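Long-range contacts in CS6 fimbrial subunit B, CS6 fimbrial subunit A (Escherichia coli, PDB 4B9G), which probably assembles into the CS6 colonization fimbriae of enterotoxigenic Escherichia coli as a pilin subunit, here completed by a fused donor strand from its partner subunit CssA: residues 71-76 against 129-134; 78-83 against 113-118; 45-50 against 103-108. One frame throughout, in Å; residues are numbered along the deposited sequence.

Contact 1 of 3, residues 71-76 against 129-134; sequences VNVNNP and TYAGHL
Asn72 meets Tyr130 on the buried side of an antiparallel strand pair in the CssB part of the fusion, where strand 65-72 ends beside strand 128-142. The packing is tight here: the two CA atoms stand 4.2 Å apart, Asn72 CA lies over one face of the ring toward its rim, and Asn72 CB touches Tyr130 CE2 at 3.5 Å. With CG anti to the backbone N (chi1 -177°), the amide reaches the hydroxyl end of the ring, crossing at a slant (planes 73° apart), and Asn72 ND2 donates to Tyr130 OH at 3.1 Å. That hydroxyl is also hydrogen-bonded to Ser126 O. At the other end of the amide, Asn72 OD1 accepts from Asn74 N (2.8 Å), making an Asx turn as the strand ends. Backbone bonds join Val71 to Ala131 both ways, and Val73 N reaches Thr129 O at 3.0 Å. The side of Val71 and Ala131 is looser: Val73, exposed in the turn, rests its CG1 on Ala131 CB at 3.8 Å; farther out a water bridges Asn74 ND2 and Thr129 N. Gripped through both its oxygen and its nitrogen, the Asn72 amide has its rotation fixed, tying the turn to a buried tyrosine.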
loop_
_atom_site.group_PDB
_atom_site.type_symbol
_atom_site.label_atom_id
_atom_site.label_comp_id
_atom_site.label_asym_id
_atom_site.label_seq_id
_atom_site.Cartn_x
_atom_site.Cartn_y
_atom_site.Cartn_z
ATOM N N VAL A 71 2.431 -2.385 12.266
ATOM C CA VAL A 71 2.533 -2.502 13.717
ATOM C C VAL A 71 3.420 -3.696 14.082
ATOM O O VAL A 71 3.260 -4.796 13.529
ATOM C CB VAL A 71 1.128 -2.662 14.346
ATOM C CG1 VAL A 71 1.231 -2.747 15.875
ATOM C CG2 VAL A 71 0.232 -1.500 13.938
ATOM N N ASN A 72 4.359 -3.480 14.999
ATOM C CA ASN A 72 5.210 -4.540 15.493
ATOM C C ASN A 72 4.330 -5.672 16.027
ATOM O O ASN A 72 3.475 -5.464 16.912
ATOM C CB ASN A 72 6.082 -3.944 16.595
ATOM C CG ASN A 72 7.073 -4.922 17.166
ATOM O OD1 ASN A 72 6.709 -6.024 17.550
ATOM N ND2 ASN A 72 8.325 -4.512 17.267
ATOM N N VAL A 73 4.540 -6.873 15.498
ATOM C CA VAL A 73 3.652 -7.993 15.828
ATOM C C VAL A 73 3.811 -8.507 17.276
ATOM O O VAL A 73 2.980 -9.276 17.778
ATOM C CB VAL A 73 3.805 -9.152 14.812
ATOM C CG1 VAL A 73 3.468 -8.696 13.389
ATOM C CG2 VAL A 73 5.192 -9.764 14.866
ATOM N N ASN A 74 4.883 -8.067 17.936
ATOM C CA ASN A 74 5.168 -8.425 19.329
ATOM C C ASN A 74 4.883 -7.301 20.323
ATOM O O ASN A 74 4.699 -7.561 21.504
ATOM C CB ASN A 74 6.640 -8.840 19.485
ATOM C CG ASN A 74 7.099 -9.748 18.377
ATOM O OD1 ASN A 74 6.637 -10.877 18.264
ATOM N ND2 ASN A 74 7.984 -9.245 17.520
ATOM N N ASN A 75 4.858 -6.063 19.853
ATOM C CA ASN A 75 4.818 -4.903 20.719
ATOM C C ASN A 75 3.887 -3.891 20.073
ATOM O O ASN A 75 4.317 -3.106 19.217
ATOM C CB ASN A 75 6.214 -4.308 20.838
ATOM C CG ASN A 75 6.298 -3.230 21.880
ATOM O OD1 ASN A 75 7.391 -2.863 22.287
ATOM N ND2 ASN A 75 5.143 -2.719 22.336
ATOM N N PRO A 76 2.610 -3.892 20.478
ATOM C CA PRO A 76 1.607 -3.064 19.809
ATOM C C PRO A 76 1.864 -1.556 19.907
ATOM O O PRO A 76 1.253 -0.813 19.151
ATOM C CB PRO A 76 0.306 -3.434 20.536
ATOM C CG PRO A 76 0.743 -3.956 21.856
ATOM C CD PRO A 76 2.033 -4.661 21.591
ATOM N N THR A 129 9.084 -8.079 13.045
ATOM C CA THR A 129 8.216 -7.835 11.905
ATOM C C THR A 129 7.161 -6.785 12.244
ATOM O O THR A 129 6.567 -6.830 13.329
ATOM C CB THR A 129 7.535 -9.145 11.488
ATOM O OG1 THR A 129 8.549 -10.086 11.121
ATOM C CG2 THR A 129 6.582 -8.942 10.331
ATOM N N TYR A 130 6.920 -5.888 11.288
ATOM C CA TYR A 130 5.930 -4.821 11.381
ATOM C C TYR A 130 4.913 -5.102 10.274
ATOM O O TYR A 130 5.291 -5.128 9.103
ATOM C CB TYR A 130 6.621 -3.439 11.205
ATOM C CG TYR A 130 7.516 -3.114 12.372
ATOM C CD1 TYR A 130 8.749 -3.745 12.530
ATOM C CD2 TYR A 130 7.132 -2.169 13.317
ATOM C CE1 TYR A 130 9.546 -3.489 13.629
ATOM C CE2 TYR A 130 7.937 -1.899 14.421
ATOM C CZ TYR A 130 9.133 -2.561 14.587
ATOM O OH TYR A 130 9.867 -2.291 15.721
ATOM N N ALA A 131 3.658 -5.348 10.643
ATOM C CA ALA A 131 2.676 -5.885 9.704
ATOM C C ALA A 131 1.400 -5.060 9.664
ATOM O O ALA A 131 1.062 -4.327 10.588
ATOM C CB ALA A 131 2.335 -7.324 10.076
ATOM N N GLY A 132 0.669 -5.229 8.581
ATOM C CA GLY A 132 -0.634 -4.604 8.406
ATOM C C GLY A 132 -1.333 -5.207 7.205
ATOM O O GLY A 132 -0.972 -6.309 6.763
ATOM N N HIS A 133 -2.303 -4.470 6.659
ATOM C CA HIS A 133 -3.027 -4.896 5.470
ATOM C C HIS A 133 -3.165 -3.734 4.512
ATOM O O HIS A 133 -3.204 -2.577 4.927
ATOM C CB HIS A 133 -4.416 -5.418 5.816
ATOM C CG HIS A 133 -4.389 -6.735 6.526
ATOM N ND1 HIS A 133 -4.163 -6.831 7.881
ATOM C CD2 HIS A 133 -4.533 -8.005 6.080
ATOM C CE1 HIS A 133 -4.172 -8.102 8.239
ATOM N NE2 HIS A 133 -4.409 -8.837 7.170
ATOM N N LEU A 134 -3.248 -4.082 3.229
ATOM C CA LEU A 134 -3.395 -3.123 2.145
ATOM C C LEU A 134 -4.648 -3.505 1.360
ATOM O O LEU A 134 -4.751 -4.627 0.875
ATOM C CB LEU A 134 -2.185 -3.209 1.218
ATOM C CG LEU A 134 -2.236 -2.306 -0.005
ATOM C CD1 LEU A 134 -2.090 -0.822 0.356
ATOM C CD2 LEU A 134 -1.174 -2.733 -0.984
HETATM O O HOH W 1 8.712 -10.373 14.918
#

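Contact 2 of 3, residues 78-83 against 113-118; sequences QNMNYY and AIYTGG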
loop_
_atom_site.group_PDB
_atom_site.type_symbol
_atom_site.label_atom_id
_atom_site.label_comp_id
_atom_site.label_asym_id
_atom_site.label_seq_id
_atom_site.Cartn_x
_atom_site.Cartn_y
_atom_site.Cartn_z
ATOM N N GLN A 78 4.600 -0.022 19.141
ATOM C CA GLN A 78 5.573 0.393 18.135
ATOM C C GLN A 78 4.982 0.229 16.744
ATOM O O GLN A 78 4.503 -0.857 16.386
ATOM C CB GLN A 78 6.846 -0.438 18.267
ATOM C CG GLN A 78 7.556 -0.226 19.573
ATOM C CD GLN A 78 8.895 -0.919 19.614
ATOM O OE1 GLN A 78 9.575 -1.028 18.612
ATOM N NE2 GLN A 78 9.281 -1.388 20.776
ATOM N N ASN A 79 4.985 1.298 15.959
ATOM C CA ASN A 79 4.397 1.232 14.635
ATOM C C ASN A 79 5.047 2.246 13.697
ATOM O O ASN A 79 5.683 3.212 14.133
ATOM C CB ASN A 79 2.882 1.425 14.722
ATOM C CG ASN A 79 2.513 2.749 15.355
ATOM O OD1 ASN A 79 2.901 3.807 14.876
ATOM N ND2 ASN A 79 1.818 2.694 16.472
ATOM N N MET A 80 4.897 1.974 12.405
ATOM C CA MET A 80 5.438 2.798 11.329
ATOM C C MET A 80 4.286 3.336 10.496
ATOM O O MET A 80 3.442 2.569 10.042
ATOM C CB MET A 80 6.353 1.953 10.441
ATOM C CG MET A 80 7.516 1.319 11.184
ATOM S SD MET A 80 8.461 0.293 10.057
ATOM C CE MET A 80 9.772 -0.290 11.140
ATOM N N ASN A 81 4.289 4.642 10.257
ATOM C CA ASN A 81 3.334 5.289 9.379
ATOM C C ASN A 81 3.856 5.348 7.942
ATOM O O ASN A 81 5.054 5.553 7.727
ATOM C CB ASN A 81 3.091 6.725 9.838
ATOM C CG ASN A 81 2.479 6.817 11.206
ATOM O OD1 ASN A 81 1.675 5.993 11.589
ATOM N ND2 ASN A 81 2.866 7.840 11.951
ATOM N N TYR A 82 2.965 5.214 6.957
ATOM C CA TYR A 82 3.392 5.247 5.566
ATOM C C TYR A 82 2.247 5.645 4.647
ATOM O O TYR A 82 1.084 5.552 5.024
ATOM C CB TYR A 82 3.960 3.889 5.123
ATOM C CG TYR A 82 2.923 2.804 4.959
ATOM C CD1 TYR A 82 2.483 2.041 6.036
ATOM C CD2 TYR A 82 2.382 2.531 3.709
ATOM C CE1 TYR A 82 1.540 1.042 5.867
ATOM C CE2 TYR A 82 1.452 1.520 3.526
ATOM C CZ TYR A 82 1.035 0.776 4.604
ATOM O OH TYR A 82 0.135 -0.260 4.392
ATOM N N TYR A 83 2.593 6.031 3.418
ATOM C CA TYR A 83 1.611 6.228 2.361
ATOM C C TYR A 83 2.047 5.450 1.111
ATOM O O TYR A 83 3.213 5.040 0.978
ATOM C CB TYR A 83 1.421 7.712 2.003
ATOM C CG TYR A 83 2.626 8.383 1.430
ATOM C CD1 TYR A 83 2.882 8.366 0.068
ATOM C CD2 TYR A 83 3.533 9.023 2.275
ATOM C CE1 TYR A 83 4.015 9.002 -0.434
ATOM C CE2 TYR A 83 4.651 9.654 1.786
ATOM C CZ TYR A 83 4.893 9.641 0.439
ATOM O OH TYR A 83 5.989 10.291 -0.079
ATOM N N ALA A 113 5.334 1.564 -0.520
ATOM C CA ALA A 113 4.942 2.080 0.790
ATOM C C ALA A 113 6.081 2.925 1.334
ATOM O O ALA A 113 7.187 2.408 1.541
ATOM C CB ALA A 113 4.653 0.908 1.737
ATOM N N ILE A 114 5.820 4.208 1.540
ATOM C CA ILE A 114 6.848 5.192 1.875
ATOM C C ILE A 114 6.720 5.643 3.336
ATOM O O ILE A 114 5.683 6.178 3.739
ATOM C CB ILE A 114 6.742 6.428 0.952
ATOM C CG1 ILE A 114 6.810 6.001 -0.524
ATOM C CG2 ILE A 114 7.812 7.450 1.302
ATOM C CD1 ILE A 114 8.042 5.220 -0.878
ATOM N N TYR A 115 7.774 5.411 4.115
ATOM C CA TYR A 115 7.804 5.741 5.539
ATOM C C TYR A 115 7.716 7.244 5.770
ATOM O O TYR A 115 8.465 8.031 5.159
ATOM C CB TYR A 115 9.104 5.194 6.130
ATOM C CG TYR A 115 9.265 5.436 7.607
ATOM C CD1 TYR A 115 8.675 4.595 8.554
ATOM C CD2 TYR A 115 10.004 6.517 8.077
ATOM C CE1 TYR A 115 8.816 4.818 9.911
ATOM C CE2 TYR A 115 10.161 6.744 9.455
ATOM C CZ TYR A 115 9.569 5.879 10.365
ATOM O OH TYR A 115 9.693 6.120 11.710
ATOM N N THR A 116 6.838 7.634 6.693
ATOM C CA THR A 116 6.645 9.047 7.020
ATOM C C THR A 116 6.841 9.390 8.491
ATOM O O THR A 116 6.751 10.558 8.856
ATOM C CB THR A 116 5.236 9.525 6.672
ATOM O OG1 THR A 116 4.274 8.786 7.436
ATOM C CG2 THR A 116 4.964 9.359 5.250
ATOM N N GLY A 117 7.080 8.392 9.335
ATOM C CA GLY A 117 7.212 8.614 10.773
ATOM C C GLY A 117 6.618 7.450 11.537
ATOM O O GLY A 117 6.308 6.433 10.939
ATOM N N GLY A 118 6.437 7.581 12.845
ATOM C CA GLY A 118 5.867 6.486 13.599
ATOM C C GLY A 118 5.926 6.715 15.085
ATOM O O GLY A 118 6.213 7.807 15.554
HETATM O O HOH W 2 4.173 10.389 11.186
#
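Asn81 O, in the CssB part, is approached by several groups of the facing strand. Thr116 N donates to it at 2.9 Å, from above the carbonyl plane; the CA-H of Tyr115 also points at it, and Thr116 OG1 lies 3.3 Å from Asn81 O, weakly bonded at most. Asn81 N in turn donates to Gly117 O at 2.8 Å. Asn81 thus faces both Thr116 and Gly117: between the pairs Tyr82-Tyr115 and Met80-Gly118, strand 113-118 takes one residue more than strand 79-83. This is a beta bulge, in an antiparallel but splayed pair (130° between strand directions), within the immunoglobulin-like fold of chaperone-usher pilins. Beyond it the register is regular, and Ile114 N bonds Tyr83 O at 2.8 Å. On the face of Asn81 and Tyr83, the Tyr83 side chain, with CG between the backbone N and the carbonyl carbon (chi1 64°), lays its ring across the neighbouring strand. Ile114 CB sits over the ring in a CH-pi contact, 3.9 Å from the centroid, while Thr116 CG2 touches its edge, 3.3 Å from Tyr83 CD2. The other face is buried: Tyr82 CD2 packs on Ala113 CB at 3.4 Å, and the Tyr82 hydroxyl is hydrogen-bonded to that of Tyr39. Met80 CB meets Tyr115 CE1 in the ring plane at 3.8 Å; the extended chain then leads away toward Thr158 and Ile160 of the fused CssA donor strand.

Contact 3 of 3, residues 45-50 against 103-108; sequences IPAGVS and VKENTS
Val103 starts the contact with a backbone bond, its N donating to Ser50 O at 3.0 Å, and follows it with an apolar one. Val103 CG2, set between the backbone N and the carbonyl carbon, touches Ile45 CG2 at 3.8 Å, the two side chains meeting at a slant. Tyr109 and Val52 also pack on both of these residues, so that the inner side of the contact continues into the body of the CssB domain. Lys104 points its side chain away, but its carbonyl oxygen lies 3.6 Å from Ile45 CB and also takes the hydrogen of Thr107 OG1, at 2.7 Å, which braces the turn from Lys104 to Thr107 across its mouth. Glu105 makes the one direct side-chain hydrogen bond between the segments. From a chi1 of 57° its chain runs extended over Ala47 and sets Glu105 OE1 3.0 Å from Gly48 N; the N-H points almost straight at the oxygen (179°), although it meets the carboxylate from 48° above its plane. One carboxylate oxygen thereby satisfies a backbone N-H within the facing turn. Next, Asn106 N donates to Ile45 O at 2.8 Å. The Asn106 side chain first points away, then brings OD1 back to two waters, one bound to Ile45 O and the other to Ala47 N, on a side open to solvent. Thr107 O completes the sequence by accepting from Ile45 N at 3.1 Å, so Ile45 is held by backbone bonds on both its N-H and its carbonyl. Ser108 begins the next strand, its OG hydrogen-bonded to Thr44 OG1. Two type II beta turns, Pro46 to Val49 and Lys104 to Thr107, thus face each other as paired strand-connecting loops at one end of an immunoglobulin-like beta sandwich.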
loop_
_atom_site.group_PDB
_atom_site.type_symbol
_atom_site.label_atom_id
_atom_site.label_comp_id
_atom_site.label_asym_id
_atom_site.label_seq_id
_atom_site.Cartn_x
_atom_site.Cartn_y
_atom_site.Cartn_z
ATOM N N ILE A 45 -2.951 -5.447 -14.709
ATOM C CA ILE A 45 -4.387 -5.229 -14.703
ATOM C C ILE A 45 -5.090 -6.282 -15.575
ATOM O O ILE A 45 -4.813 -6.362 -16.776
ATOM C CB ILE A 45 -4.644 -3.834 -15.273
ATOM C CG1 ILE A 45 -3.838 -2.765 -14.499
ATOM C CG2 ILE A 45 -6.130 -3.547 -15.285
ATOM C CD1 ILE A 45 -4.056 -2.728 -12.998
ATOM N N PRO A 46 -6.023 -7.063 -15.003
ATOM C CA PRO A 46 -6.733 -8.040 -15.829
ATOM C C PRO A 46 -7.656 -7.367 -16.824
ATOM O O PRO A 46 -8.171 -6.277 -16.605
ATOM C CB PRO A 46 -7.580 -8.811 -14.810
ATOM C CG PRO A 46 -6.936 -8.575 -13.493
ATOM C CD PRO A 46 -6.376 -7.196 -13.581
ATOM N N ALA A 47 -7.915 -8.050 -17.933
ATOM C CA ALA A 47 -8.891 -7.567 -18.900
ATOM C C ALA A 47 -10.219 -7.369 -18.173
ATOM O O ALA A 47 -10.608 -8.197 -17.349
ATOM C CB ALA A 47 -9.048 -8.555 -20.041
ATOM N N GLY A 48 -10.906 -6.266 -18.463
ATOM C CA GLY A 48 -12.175 -5.971 -17.824
ATOM C C GLY A 48 -12.073 -5.034 -16.627
ATOM O O GLY A 48 -13.101 -4.582 -16.122
ATOM N N VAL A 49 -10.859 -4.746 -16.162
ATOM C CA VAL A 49 -10.677 -3.824 -15.049
ATOM C C VAL A 49 -10.325 -2.454 -15.609
ATOM O O VAL A 49 -9.334 -2.299 -16.336
ATOM C CB VAL A 49 -9.589 -4.328 -14.097
ATOM C CG1 VAL A 49 -9.281 -3.275 -13.048
ATOM C CG2 VAL A 49 -10.039 -5.648 -13.464
ATOM N N SER A 50 -11.091 -1.452 -15.288
ATOM C CA SER A 50 -10.953 -0.079 -15.689
ATOM C C SER A 50 -10.315 0.845 -14.697
ATOM O O SER A 50 -9.769 1.856 -15.083
ATOM C CB SER A 50 -12.281 0.533 -16.152
ATOM O OG SER A 50 -12.913 -0.230 -17.082
ATOM N N VAL A 103 -6.984 2.940 -15.102
ATOM C CA VAL A 103 -5.779 2.204 -15.477
ATOM C C VAL A 103 -5.923 1.611 -16.872
ATOM O O VAL A 103 -7.015 1.542 -17.424
ATOM C CB VAL A 103 -5.467 1.061 -14.469
ATOM C CG1 VAL A 103 -5.102 1.627 -13.107
ATOM C CG2 VAL A 103 -6.611 0.086 -14.360
ATOM N N LYS A 104 -4.833 1.161 -17.443
ATOM C CA LYS A 104 -4.751 0.483 -18.722
ATOM C C LYS A 104 -4.685 -1.032 -18.557
ATOM O O LYS A 104 -3.783 -1.562 -17.932
ATOM C CB LYS A 104 -3.616 1.001 -19.641
ATOM C CG LYS A 104 -3.589 2.466 -19.929
ATOM C CD LYS A 104 -2.390 2.901 -20.811
ATOM C CE LYS A 104 -2.531 4.348 -21.230
ATOM N NZ LYS A 104 -3.623 4.719 -22.098
ATOM N N GLU A 105 -5.659 -1.716 -19.142
ATOM C CA GLU A 105 -5.694 -3.172 -18.997
ATOM C C GLU A 105 -4.483 -3.834 -19.661
ATOM O O GLU A 105 -3.923 -3.308 -20.627
ATOM C CB GLU A 105 -7.038 -3.809 -19.439
ATOM C CG GLU A 105 -7.525 -3.563 -20.848
ATOM C CD GLU A 105 -8.763 -4.411 -21.186
ATOM O OE1 GLU A 105 -9.797 -4.323 -20.462
ATOM O OE2 GLU A 105 -8.710 -5.167 -22.193
ATOM N N ASN A 106 -4.063 -4.959 -19.089
ATOM C CA ASN A 106 -2.951 -5.755 -19.613
ATOM C C ASN A 106 -1.632 -5.021 -19.568
ATOM O O ASN A 106 -0.737 -5.252 -20.377
ATOM C CB ASN A 106 -3.240 -6.222 -21.025
ATOM C CG ASN A 106 -4.354 -7.220 -21.063
ATOM O OD1 ASN A 106 -4.436 -8.100 -20.205
ATOM N ND2 ASN A 106 -5.238 -7.082 -22.035
ATOM N N THR A 107 -1.500 -4.076 -18.667
ATOM C CA THR A 107 -0.273 -3.402 -18.373
ATOM C C THR A 107 0.030 -3.486 -16.894
ATOM O O THR A 107 -0.820 -3.731 -16.062
ATOM C CB THR A 107 -0.275 -1.972 -18.758
ATOM O OG1 THR A 107 -1.146 -1.293 -17.913
ATOM C CG2 THR A 107 -0.659 -1.782 -20.086
ATOM N N SER A 108 1.284 -3.260 -16.598
ATOM C CA SER A 108 1.757 -3.487 -15.232
ATOM C C SER A 108 1.915 -2.176 -14.445
ATOM O O SER A 108 2.288 -1.140 -14.999
ATOM C CB SER A 108 3.081 -4.251 -15.266
ATOM O OG SER A 108 2.883 -5.622 -15.582
HETATM O O HOH W 3 -3.640 -9.107 -17.571
HETATM O O HOH W 4 -6.058 -10.241 -18.488
HETATM O O HOH W 5 -8.738 -0.505 -18.321
HETATM O O HOH W 6 -10.682 -2.437 -19.210
HETATM O O HOH W 7 -9.757 2.771 -17.813
#

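From the N terminus, the chain first lays down 45-50, then 71-76, which turns the chain back into 78-83. The later halves arrive in a different order. Segment 103-108 closes contact 3 with a loop of 52 residues; strand 108-119 then runs on from that end to 113-118, closing contact 2, and 129-134 closes contact 1 last. Contact 2 therefore nests within contact 1, whereas contact 3 crosses both. Contacts 1 and 2 touch, their centres 11 Å apart, and align strands 128-142, 65-72, 79-88 and 108-119 side by side. Contact 3 joins loops across the chain's centre from them, its own centre about 31 Å and 29 Å from theirs.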